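PDB 1Y8C: S-adenosylmethionine-dependent methyltransferase from Clostridium acetobutylicum, which probably transfers a methyl group from S-adenosylmethionine to an acceptor substrate. Local coordinates for residues R15-Y20 and T235-Y240; N113-I116 and D120-K123. All blocks are in the same frame, centred on the assembly; numbering follows the deposited sequence.

Both contacts involve the Rossmann-like methyltransferase core, with their centres about 19 Å apart: contact 1 ties an N-terminal loop to it, contact 2 lies within it. In contact 1 a salt bridge joins the loop between helices 3-15 and 20-32 to the start of strand 237-244, across a sequence gap of more than two hundred residues. Contact 2 is local and apolar: the loop after strand 104-107 packs on helix 118-129, only four residues further along, and both of its segments fall in the sequence between those of contact 1. The two meet where Arg15 NH2 lies 3.5 Å from Tyr114 OH, a packing contact. Asp110, which pairs with both arginines of contact 1, belongs to the same connection as 113-116.

Contact 1 (R15-Y20 and T235-Y240); sequences RADVDY and TERITY
Two nitrogens of Arg237 grip Asp17 side-on, NE meeting OD2 at 3.1 Å and NH2 meeting OD1 at 3.2 Å. This bidentate salt bridge joins the loop between helices 3-15 and 20-32 to strand 237-244, a late antiparallel strand of the mixed sheet in the Rossmann-like methyltransferase fold. Asp17 OD1 accepts Arg237 NH2 through its syn lone pair, and the N-H...O angle of 159° shows a fairly straight bond. Arg237 NE also reaches Asp17 OD1, but at 3.5 Å and only weakly. Both carboxylate oxygens lie close to the guanidinium plane, yet the two flat groups are turned 29° against each other; accordingly NE meets OD2 on its syn side from outside the carboxylate plane.

The nearest CA atoms of the segments, those of Asp17 and Arg237, are 8.6 Å apart, which leaves the side chains to span the gap. Arg237 extends with CG anti to its backbone N (chi1 -174°) and then bends at chi3, presenting the NE edge to the aspartate. Its remaining terminal nitrogen, NH1, forms salt bridges with Asp141 and Asp110; Asp17, Asp141 and Asp110 together probably stabilise the positive charge of this buried side chain.

Asp110 also takes NE of Arg15, whose NH1 pairs with Asp11; this shared acid probably offsets the nearness of the two arginines. Their guanidinium planes are steeply inclined to each other, and the aliphatic part of Arg15 makes the closest approach, with its CD 3.9 Å from Arg237 NH2.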
ATOM      1  N   ARG A  15      -6.552  -5.157   8.437  1.00 57.26           N
ATOM      2  CA  ARG A  15      -6.154  -5.758   7.160  1.00 58.72           C
ATOM      3  C   ARG A  15      -6.254  -7.290   7.244  1.00 59.92           C
ATOM      4  O   ARG A  15      -6.876  -7.925   6.392  1.00 60.88           O
ATOM      5  CB  ARG A  15      -4.725  -5.323   6.795  1.00 57.37           C
ATOM      6  CG  ARG A  15      -4.564  -3.810   6.641  1.00 56.60           C
ATOM      7  CD  ARG A  15      -3.757  -3.449   5.401  1.00 55.87           C
ATOM      8  NE  ARG A  15      -4.251  -2.231   4.759  1.00 56.57           N
ATOM      9  CZ  ARG A  15      -4.076  -0.998   5.228  1.00 55.25           C
ATOM     10  NH1 ARG A  15      -3.408  -0.799   6.353  1.00 54.45           N
ATOM     11  NH2 ARG A  15      -4.578   0.040   4.577  1.00 53.17           N
ATOM     12  N   ALA A  16      -5.631  -7.863   8.274  1.00 59.75           N
ATOM     13  CA  ALA A  16      -5.653  -9.301   8.537  1.00 61.27           C
ATOM     14  C   ALA A  16      -4.937 -10.234   7.555  1.00 61.54           C
ATOM     15  O   ALA A  16      -4.668 -11.394   7.888  1.00 62.38           O
ATOM     16  CB  ALA A  16      -7.106  -9.772   8.720  1.00 60.67           C
ATOM     17  N   ASP A  17      -4.636  -9.764   6.353  1.00 60.71           N
ATOM     18  CA  ASP A  17      -3.963 -10.630   5.390  1.00 61.02           C
ATOM     19  C   ASP A  17      -2.618 -10.055   4.946  1.00 61.58           C
ATOM     20  O   ASP A  17      -2.214 -10.197   3.793  1.00 62.65           O
ATOM     21  CB  ASP A  17      -4.872 -10.860   4.174  1.00 59.83           C
ATOM     22  CG  ASP A  17      -5.059  -9.605   3.327  1.00 59.34           C
ATOM     23  OD1 ASP A  17      -5.192  -8.501   3.891  1.00 57.07           O
ATOM     24  OD2 ASP A  17      -5.087  -9.737   2.092  1.00 60.70           O
ATOM     25  N   VAL A  18      -1.916  -9.431   5.881  1.00 61.95           N
ATOM     26  CA  VAL A  18      -0.636  -8.826   5.582  1.00 63.08           C
ATOM     27  C   VAL A  18       0.546  -9.511   6.246  1.00 63.82           C
ATOM     28  O   VAL A  18       0.536  -9.754   7.448  1.00 64.71           O
ATOM     29  CB  VAL A  18      -0.630  -7.356   6.013  1.00 63.49           C
ATOM     30  CG1 VAL A  18       0.679  -6.706   5.615  1.00 63.00           C
ATOM     31  CG2 VAL A  18      -1.810  -6.632   5.396  1.00 62.60           C
ATOM     32  N   ASP A  19       1.566  -9.813   5.451  1.00 65.74           N
ATOM     33  CA  ASP A  19       2.791 -10.442   5.944  1.00 65.03           C
ATOM     34  C   ASP A  19       3.951  -9.718   5.254  1.00 63.20           C
ATOM     35  O   ASP A  19       4.189  -9.895   4.057  1.00 60.30           O
ATOM     36  CB  ASP A  19       2.796 -11.935   5.593  1.00 69.25           C
ATOM     37  CG  ASP A  19       3.958 -12.699   6.232  1.00 71.62           C
ATOM     38  OD1 ASP A  19       3.911 -13.953   6.203  1.00 74.38           O
ATOM     39  OD2 ASP A  19       4.910 -12.064   6.752  1.00 71.86           O
ATOM     40  N   TYR A  20       4.665  -8.897   6.013  1.00 62.15           N
ATOM     41  CA  TYR A  20       5.765  -8.125   5.457  1.00 62.67           C
ATOM     42  C   TYR A  20       6.779  -8.979   4.710  1.00 62.17           C
ATOM     43  O   TYR A  20       6.905  -8.863   3.489  1.00 61.23           O
ATOM     44  CB  TYR A  20       6.447  -7.335   6.570  1.00 63.10           C
ATOM     45  CG  TYR A  20       5.497  -6.412   7.306  1.00 64.35           C
ATOM     46  CD1 TYR A  20       5.623  -6.209   8.680  1.00 66.95           C
ATOM     47  CD2 TYR A  20       4.461  -5.762   6.636  1.00 65.24           C
ATOM     48  CE1 TYR A  20       4.740  -5.392   9.375  1.00 67.06           C
ATOM     49  CE2 TYR A  20       3.568  -4.938   7.317  1.00 66.20           C
ATOM     50  CZ  TYR A  20       3.712  -4.759   8.687  1.00 67.84           C
ATOM     51  OH  TYR A  20       2.835  -3.957   9.382  1.00 69.58           O
ATOM     52  N   THR A 235     -11.203 -13.464  -4.815  1.00 52.93           N
ATOM     53  CA  THR A 235      -9.937 -12.907  -4.351  1.00 50.57           C
ATOM     54  C   THR A 235     -10.174 -11.596  -3.606  1.00 48.73           C
ATOM     55  O   THR A 235     -10.968 -10.776  -4.032  1.00 47.18           O
ATOM     56  CB  THR A 235      -9.003 -12.652  -5.528  1.00 51.29           C
ATOM     57  OG1 THR A 235      -8.763 -13.886  -6.214  1.00 52.64           O
ATOM     58  CG2 THR A 235      -7.674 -12.073  -5.040  1.00 51.21           C
ATOM     59  N   GLU A 236      -9.487 -11.396  -2.492  1.00 48.74           N
ATOM     60  CA  GLU A 236      -9.691 -10.182  -1.732  1.00 47.61           C
ATOM     61  C   GLU A 236      -8.629  -9.120  -1.960  1.00 46.54           C
ATOM     62  O   GLU A 236      -8.878  -7.935  -1.753  1.00 45.74           O
ATOM     63  CB  GLU A 236      -9.770 -10.505  -0.247  1.00 47.93           C
ATOM     64  CG  GLU A 236     -10.842 -11.505   0.099  1.00 54.39           C
ATOM     65  CD  GLU A 236     -11.181 -11.500   1.577  1.00 58.38           C
ATOM     66  OE1 GLU A 236     -10.360 -10.986   2.377  1.00 62.34           O
ATOM     67  OE2 GLU A 236     -12.267 -12.009   1.938  1.00 57.21           O
ATOM     68  N   ARG A 237      -7.443  -9.533  -2.381  1.00 46.02           N
ATOM     69  CA  ARG A 237      -6.359  -8.582  -2.605  1.00 45.92           C
ATOM     70  C   ARG A 237      -5.605  -8.924  -3.880  1.00 46.00           C
ATOM     71  O   ARG A 237      -4.984  -9.974  -3.986  1.00 45.45           O
ATOM     72  CB  ARG A 237      -5.393  -8.579  -1.408  1.00 45.02           C
ATOM     73  CG  ARG A 237      -4.315  -7.509  -1.518  1.00 44.80           C
ATOM     74  CD  ARG A 237      -3.377  -7.480  -0.317  1.00 43.79           C
ATOM     75  NE  ARG A 237      -4.044  -7.115   0.924  1.00 46.60           N
ATOM     76  CZ  ARG A 237      -4.345  -5.872   1.300  1.00 50.55           C
ATOM     77  NH1 ARG A 237      -4.040  -4.837   0.528  1.00 51.50           N
ATOM     78  NH2 ARG A 237      -4.962  -5.658   2.462  1.00 50.65           N
ATOM     79  N   ILE A 238      -5.656  -8.022  -4.846  1.00 46.43           N
ATOM     80  CA  ILE A 238      -4.996  -8.242  -6.111  1.00 46.87           C
ATOM     81  C   ILE A 238      -3.656  -7.532  -6.228  1.00 49.24           C
ATOM     82  O   ILE A 238      -3.552  -6.327  -5.991  1.00 50.51           O
ATOM     83  CB  ILE A 238      -5.916  -7.804  -7.271  1.00 46.97           C
ATOM     84  CG1 ILE A 238      -7.191  -8.660  -7.253  1.00 47.64           C
ATOM     85  CG2 ILE A 238      -5.168  -7.906  -8.587  1.00 43.49           C
ATOM     86  CD1 ILE A 238      -8.289  -8.242  -8.218  1.00 46.06           C
ATOM     87  N   THR A 239      -2.618  -8.283  -6.581  1.00 52.39           N
ATOM     88  CA  THR A 239      -1.308  -7.671  -6.741  1.00 53.11           C
ATOM     89  C   THR A 239      -0.941  -7.553  -8.209  1.00 53.46           C
ATOM     90  O   THR A 239      -0.815  -8.552  -8.904  1.00 55.79           O
ATOM     91  CB  THR A 239      -0.215  -8.462  -6.026  1.00 53.44           C
ATOM     92  OG1 THR A 239      -0.432  -8.417  -4.605  1.00 55.35           O
ATOM     93  CG2 THR A 239       1.150  -7.852  -6.346  1.00 53.93           C
ATOM     94  N   TYR A 240      -0.797  -6.320  -8.675  1.00 53.98           N
ATOM     95  CA  TYR A 240      -0.428  -6.059 -10.056  1.00 52.27           C
ATOM     96  C   TYR A 240       1.075  -5.837 -10.186  1.00 53.81           C
ATOM     97  O   TYR A 240       1.732  -5.280  -9.296  1.00 53.82           O
ATOM     98  CB  TYR A 240      -1.119  -4.810 -10.592  1.00 51.62           C
ATOM     99  CG  TYR A 240      -2.562  -4.986 -11.005  1.00 50.50           C
ATOM    100  CD1 TYR A 240      -3.602  -4.790 -10.091  1.00 50.01           C
ATOM    101  CD2 TYR A 240      -2.891  -5.307 -12.321  1.00 50.69           C
ATOM    102  CE1 TYR A 240      -4.932  -4.901 -10.475  1.00 47.87           C
ATOM    103  CE2 TYR A 240      -4.219  -5.425 -12.722  1.00 52.10           C
ATOM    104  CZ  TYR A 240      -5.235  -5.217 -11.789  1.00 51.39           C
ATOM    105  OH  TYR A 240      -6.543  -5.312 -12.200  1.00 56.08           O
TER

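Contact 2 (N113-I116 and D120-K123); sequences NYII and DLKK
With chi1 at -57°, Ile115 sets CG1 beside its backbone N and swings CG2 anti to that nitrogen, which sends the methyl branch to the backbone of helix 118-129. Leu121 answers from the helix: chi1 (-173°) directs CG anti to its own N, and the turn at chi2 then brings CD1 to the isoleucine. The contact therefore has two points of touch. At the first, CG2 of Ile115 sits 3.4 Å from Leu121 N and 3.5 Å from Asp120 CB, close against the main chain between the two helix residues, with CB of Leu121 slightly further off at 3.9 Å. At the second, CD1 of Leu121 lies across the CG1 branch of Ile115, 3.9 Å from its CD1 and 4.1 Å from its CB. These distances confine the touching to two patches, and the side chains cross at about a right angle.

No hydrogen bond joins the segments, and the association is purely van der Waals. Asp120 contributes its CB methylene, while Leu121 also touches Thr112, Tyr203 and Tyr211, in a buried setting. The carbonyl O of Ile115 is bonded by the hydroxyl of Tyr203.

Ile115 is the centre of an inverse gamma turn, closed by a weak bond from Ile116 N to Tyr114 O, and its side chain packs back onto the helix just ahead, within the beta-to-alpha connection from strand 104-107 to helix 118-129 of a Rossmann-like methyltransferase domain.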
ATOM      1  N   ASN A 113      -6.424   2.287  -3.355  1.00 51.71           N
ATOM      2  CA  ASN A 113      -7.867   2.466  -3.208  1.00 51.94           C
ATOM      3  C   ASN A 113      -8.261   3.802  -2.589  1.00 53.55           C
ATOM      4  O   ASN A 113      -9.406   4.205  -2.696  1.00 53.53           O
ATOM      5  CB  ASN A 113      -8.498   1.344  -2.373  1.00 52.38           C
ATOM      6  CG  ASN A 113      -8.351  -0.016  -3.009  1.00 52.07           C
ATOM      7  OD1 ASN A 113      -7.328  -0.677  -2.845  1.00 54.33           O
ATOM      8  ND2 ASN A 113      -9.369  -0.443  -3.752  1.00 51.94           N
ATOM      9  N   TYR A 114      -7.324   4.480  -1.932  1.00 55.01           N
ATOM     10  CA  TYR A 114      -7.628   5.760  -1.317  1.00 55.73           C
ATOM     11  C   TYR A 114      -7.764   6.867  -2.359  1.00 57.35           C
ATOM     12  O   TYR A 114      -8.184   7.975  -2.049  1.00 59.63           O
ATOM     13  CB  TYR A 114      -6.564   6.149  -0.291  1.00 56.19           C
ATOM     14  CG  TYR A 114      -6.557   5.308   0.968  1.00 58.53           C
ATOM     15  CD1 TYR A 114      -5.483   4.483   1.263  1.00 62.16           C
ATOM     16  CD2 TYR A 114      -7.608   5.358   1.878  1.00 60.14           C
ATOM     17  CE1 TYR A 114      -5.444   3.727   2.430  1.00 62.61           C
ATOM     18  CE2 TYR A 114      -7.579   4.604   3.054  1.00 61.11           C
ATOM     19  CZ  TYR A 114      -6.484   3.789   3.320  1.00 62.61           C
ATOM     20  OH  TYR A 114      -6.416   3.034   4.472  1.00 65.39           O
ATOM     21  N   ILE A 115      -7.389   6.584  -3.593  1.00 58.64           N
ATOM     22  CA  ILE A 115      -7.538   7.576  -4.638  1.00 59.19           C
ATOM     23  C   ILE A 115      -8.926   7.307  -5.194  1.00 60.18           C
ATOM     24  O   ILE A 115      -9.088   6.599  -6.187  1.00 60.06           O
ATOM     25  CB  ILE A 115      -6.500   7.385  -5.734  1.00 60.47           C
ATOM     26  CG1 ILE A 115      -5.099   7.436  -5.118  1.00 59.58           C
ATOM     27  CG2 ILE A 115      -6.683   8.462  -6.806  1.00 58.98           C
ATOM     28  CD1 ILE A 115      -3.991   6.984  -6.052  1.00 60.41           C
ATOM     29  N   ILE A 116      -9.934   7.869  -4.538  1.00 61.90           N
ATOM     30  CA  ILE A 116     -11.320   7.644  -4.934  1.00 63.27           C
ATOM     31  C   ILE A 116     -11.807   8.314  -6.202  1.00 63.78           C
ATOM     32  O   ILE A 116     -12.898   8.023  -6.672  1.00 63.69           O
ATOM     33  CB  ILE A 116     -12.272   8.001  -3.777  1.00 63.52           C
ATOM     34  CG1 ILE A 116     -12.188   9.491  -3.450  1.00 62.16           C
ATOM     35  CG2 ILE A 116     -11.895   7.179  -2.550  1.00 62.18           C
ATOM     36  CD1 ILE A 116     -13.145   9.906  -2.335  1.00 62.39           C
ATOM     37  N   ASP A 120      -7.714  11.350 -10.550  1.00 64.08           N
ATOM     38  CA  ASP A 120      -6.516  11.389  -9.737  1.00 64.14           C
ATOM     39  C   ASP A 120      -5.774  10.060  -9.831  1.00 63.05           C
ATOM     40  O   ASP A 120      -4.564  10.003  -9.623  1.00 63.27           O
ATOM     41  CB  ASP A 120      -6.862  11.673  -8.279  1.00 65.31           C
ATOM     42  CG  ASP A 120      -7.193  13.119  -8.033  1.00 68.89           C
ATOM     43  OD1 ASP A 120      -6.486  13.986  -8.587  1.00 72.01           O
ATOM     44  OD2 ASP A 120      -8.151  13.399  -7.277  1.00 72.10           O
ATOM     45  N   LEU A 121      -6.505   8.991 -10.133  1.00 61.30           N
ATOM     46  CA  LEU A 121      -5.898   7.675 -10.251  1.00 60.41           C
ATOM     47  C   LEU A 121      -5.118   7.611 -11.557  1.00 60.47           C
ATOM     48  O   LEU A 121      -4.068   6.967 -11.638  1.00 61.03           O
ATOM     49  CB  LEU A 121      -6.972   6.584 -10.219  1.00 59.70           C
ATOM     50  CG  LEU A 121      -6.480   5.134 -10.165  1.00 58.01           C
ATOM     51  CD1 LEU A 121      -5.692   4.881  -8.887  1.00 58.22           C
ATOM     52  CD2 LEU A 121      -7.668   4.225 -10.245  1.00 59.27           C
ATOM     53  N   LYS A 122      -5.637   8.284 -12.580  1.00 59.90           N
ATOM     54  CA  LYS A 122      -4.973   8.333 -13.877  1.00 59.65           C
ATOM     55  C   LYS A 122      -3.679   9.124 -13.729  1.00 58.66           C
ATOM     56  O   LYS A 122      -2.629   8.698 -14.203  1.00 57.92           O
ATOM     57  CB  LYS A 122      -5.881   8.990 -14.921  1.00 60.59           C
ATOM     58  CG  LYS A 122      -6.908   8.036 -15.524  1.00 64.49           C
ATOM     59  CD  LYS A 122      -7.886   8.736 -16.464  1.00 67.06           C
ATOM     60  CE  LYS A 122      -8.929   7.747 -16.987  1.00 71.07           C
ATOM     61  NZ  LYS A 122     -10.080   8.385 -17.702  1.00 70.93           N
ATOM     62  N   LYS A 123      -3.763  10.274 -13.062  1.00 57.57           N
ATOM     63  CA  LYS A 123      -2.597  11.113 -12.840  1.00 58.43           C
ATOM     64  C   LYS A 123      -1.542  10.295 -12.109  1.00 59.19           C
ATOM     65  O   LYS A 123      -0.349  10.347 -12.426  1.00 60.98           O
ATOM     66  CB  LYS A 123      -2.992  12.353 -12.031  1.00 58.91           C
ATOM     67  CG  LYS A 123      -3.899  13.297 -12.809  1.00 61.46           C
ATOM     68  CD  LYS A 123      -4.358  14.515 -12.004  1.00 66.02           C
ATOM     69  CE  LYS A 123      -3.221  15.495 -11.679  1.00 68.82           C
ATOM     70  NZ  LYS A 123      -2.302  15.047 -10.590  1.00 68.92           N
TER